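Local structure of orotidine-5-phosphate decarboxylase/orotate phosphoribosyltransferase, putative (Ompdcase-oprtase, putative) (Leishmania infantum, 3QW3) at residues Ala83-Ile88 and Asp93-Ser98. The protein probably catalyses the decarboxylation of orotidine 5'-phosphate to UMP, this chain being the decarboxylase domain of a bifunctional UMP synthase. Residues are numbered along the deposited sequence; the frame is centred on the assembly and turned at random.
Sequences AKRGDI and DAYATS
Arg85 CD lies over one face of the Tyr95 ring, 3.7 Å from its centroid and 15° off the normal, a CH-pi contact. At the ring's edge, near its plane, Asp87 CB comes to 4.2 Å from Tyr95 CE1; a water in the ring plane accepts from Tyr95 OH at 2.7 Å and donates to Asp87 OD1 at 2.6 Å. Arg85 and Tyr95 cross at about a right angle. Arg85 bends at chi2 (-62°), which lays CD over the ring and brings NE to 3.4 Å from Tyr95 CE2. Ala83 CB lies above one guanidinium face, toward its rim, and Ala83 O accepts a bond from Arg85 NH1 at 3.0 Å, well out of the guanidinium plane. The pair joins strand 80-85 to helix 89-102 within a beta-alpha-beta unit of the TIM barrel, with Phe122 of helix 116-123 packing on both residues. A second water accepts from Arg85 NE and donates to Tyr95 O. Asp87 OD2 takes Ile88 N through its anti lone pair. At the dimer interface, Arg85 NH2 forms a salt bridge with Glu56 of the second subunit, and Asp87 OD1 one with Lys84 of that subunit, consistent with the shared active site of OMP decarboxylases.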
loop_
_atom_site.group_PDB
_atom_site.type_symbol
_atom_site.label_atom_id
_atom_site.label_comp_id
_atom_site.label_asym_id
_atom_site.label_seq_id
_atom_site.Cartn_x
_atom_site.Cartn_y
_atom_site.Cartn_z
ATOM N N ALA A 83 -7.532 0.689 1.844
ATOM C CA ALA A 83 -6.507 -0.337 1.710
ATOM C C ALA A 83 -5.136 0.236 1.338
ATOM O O ALA A 83 -4.122 -0.451 1.491
ATOM C CB ALA A 83 -6.959 -1.354 0.670
ATOM N N LYS A 84 -5.116 1.483 0.860
ATOM C CA LYS A 84 -3.891 2.179 0.444
ATOM C C LYS A 84 -2.934 1.250 -0.323
ATOM O O LYS A 84 -1.779 1.056 0.053
ATOM C CB LYS A 84 -3.219 2.879 1.640
ATOM C CG LYS A 84 -4.117 3.942 2.299
ATOM C CD LYS A 84 -3.403 4.686 3.431
ATOM C CE LYS A 84 -4.298 5.761 4.075
ATOM N NZ LYS A 84 -5.431 5.185 4.869
ATOM N N ARG A 85 -3.447 0.678 -1.408
ATOM C CA ARG A 85 -2.680 -0.262 -2.214
ATOM C C ARG A 85 -1.817 0.453 -3.245
ATOM O O ARG A 85 -2.083 1.595 -3.625
ATOM C CB ARG A 85 -3.613 -1.264 -2.907
ATOM C CG ARG A 85 -4.491 -2.098 -1.962
ATOM C CD ARG A 85 -3.674 -2.994 -1.016
ATOM N NE ARG A 85 -4.465 -4.080 -0.431
ATOM C CZ ARG A 85 -4.669 -4.271 0.873
ATOM N NH1 ARG A 85 -4.170 -3.431 1.776
ATOM N NH2 ARG A 85 -5.386 -5.314 1.282
ATOM N N GLY A 86 -0.774 -0.224 -3.706
ATOM C CA GLY A 86 0.039 0.311 -4.786
ATOM C C GLY A 86 1.043 -0.730 -5.212
ATOM O O GLY A 86 1.907 -1.115 -4.433
ATOM N N ASP A 87 0.909 -1.196 -6.446
ATOM C CA ASP A 87 1.844 -2.164 -7.013
ATOM C C ASP A 87 1.704 -2.070 -8.519
ATOM O O ASP A 87 1.058 -1.163 -9.014
ATOM C CB ASP A 87 1.531 -3.580 -6.515
ATOM C CG ASP A 87 2.778 -4.452 -6.397
ATOM O OD1 ASP A 87 3.006 -5.027 -5.313
ATOM O OD2 ASP A 87 3.532 -4.565 -7.381
ATOM N N ILE A 88 2.299 -2.992 -9.258
ATOM C CA ILE A 88 2.166 -2.933 -10.712
ATOM C C ILE A 88 1.545 -4.171 -11.332
ATOM O O ILE A 88 1.358 -5.182 -10.652
ATOM C CB ILE A 88 3.503 -2.582 -11.405
ATOM C CG1 ILE A 88 4.691 -3.306 -10.751
ATOM C CG2 ILE A 88 3.709 -1.075 -11.376
ATOM C CD1 ILE A 88 4.710 -4.799 -10.950
ATOM N N ASP A 93 -3.615 -5.589 -10.539
ATOM C CA ASP A 93 -4.860 -6.175 -11.073
ATOM C C ASP A 93 -5.551 -7.044 -10.034
ATOM O O ASP A 93 -6.778 -7.020 -9.922
ATOM C CB ASP A 93 -4.604 -7.038 -12.318
ATOM C CG ASP A 93 -4.301 -6.226 -13.566
ATOM O OD1 ASP A 93 -4.654 -5.026 -13.641
ATOM O OD2 ASP A 93 -3.712 -6.816 -14.501
ATOM N N ALA A 94 -4.761 -7.827 -9.290
ATOM C CA ALA A 94 -5.291 -8.716 -8.264
ATOM C C ALA A 94 -5.909 -7.945 -7.096
ATOM O O ALA A 94 -6.988 -8.301 -6.623
ATOM C CB ALA A 94 -4.208 -9.674 -7.761
ATOM N N TYR A 95 -5.231 -6.892 -6.643
ATOM C CA TYR A 95 -5.780 -6.022 -5.602
ATOM C C TYR A 95 -7.109 -5.409 -6.063
ATOM O O TYR A 95 -8.056 -5.317 -5.283
ATOM C CB TYR A 95 -4.815 -4.884 -5.260
ATOM C CG TYR A 95 -3.646 -5.225 -4.345
ATOM C CD1 TYR A 95 -2.368 -4.761 -4.639
ATOM C CD2 TYR A 95 -3.823 -5.968 -3.169
ATOM C CE1 TYR A 95 -1.287 -5.031 -3.803
ATOM C CE2 TYR A 95 -2.733 -6.251 -2.323
ATOM C CZ TYR A 95 -1.474 -5.778 -2.658
ATOM O OH TYR A 95 -0.392 -6.030 -1.846
ATOM N N ALA A 96 -7.160 -4.988 -7.327
ATOM C CA ALA A 96 -8.352 -4.330 -7.879
ATOM C C ALA A 96 -9.511 -5.312 -7.947
ATOM O O ALA A 96 -10.613 -5.007 -7.487
ATOM C CB ALA A 96 -8.063 -3.727 -9.262
ATOM N N THR A 97 -9.256 -6.498 -8.500
ATOM C CA THR A 97 -10.285 -7.534 -8.560
ATOM C C THR A 97 -10.792 -7.897 -7.166
ATOM O O THR A 97 -12.001 -8.029 -6.952
ATOM C CB THR A 97 -9.794 -8.783 -9.320
ATOM O OG1 THR A 97 -9.438 -8.399 -10.650
ATOM C CG2 THR A 97 -10.891 -9.841 -9.388
ATOM N N SER A 98 -9.869 -8.049 -6.219
ATOM C CA SER A 98 -10.239 -8.351 -4.846
ATOM C C SER A 98 -11.189 -7.295 -4.264
ATOM O O SER A 98 -12.254 -7.629 -3.748
ATOM C CB SER A 98 -8.988 -8.474 -3.969
ATOM O OG SER A 98 -9.355 -8.606 -2.609
HETATM O O HOH W 1 -6.990 -4.920 -2.283
HETATM O O HOH W 2 2.029 -5.475 -2.905
#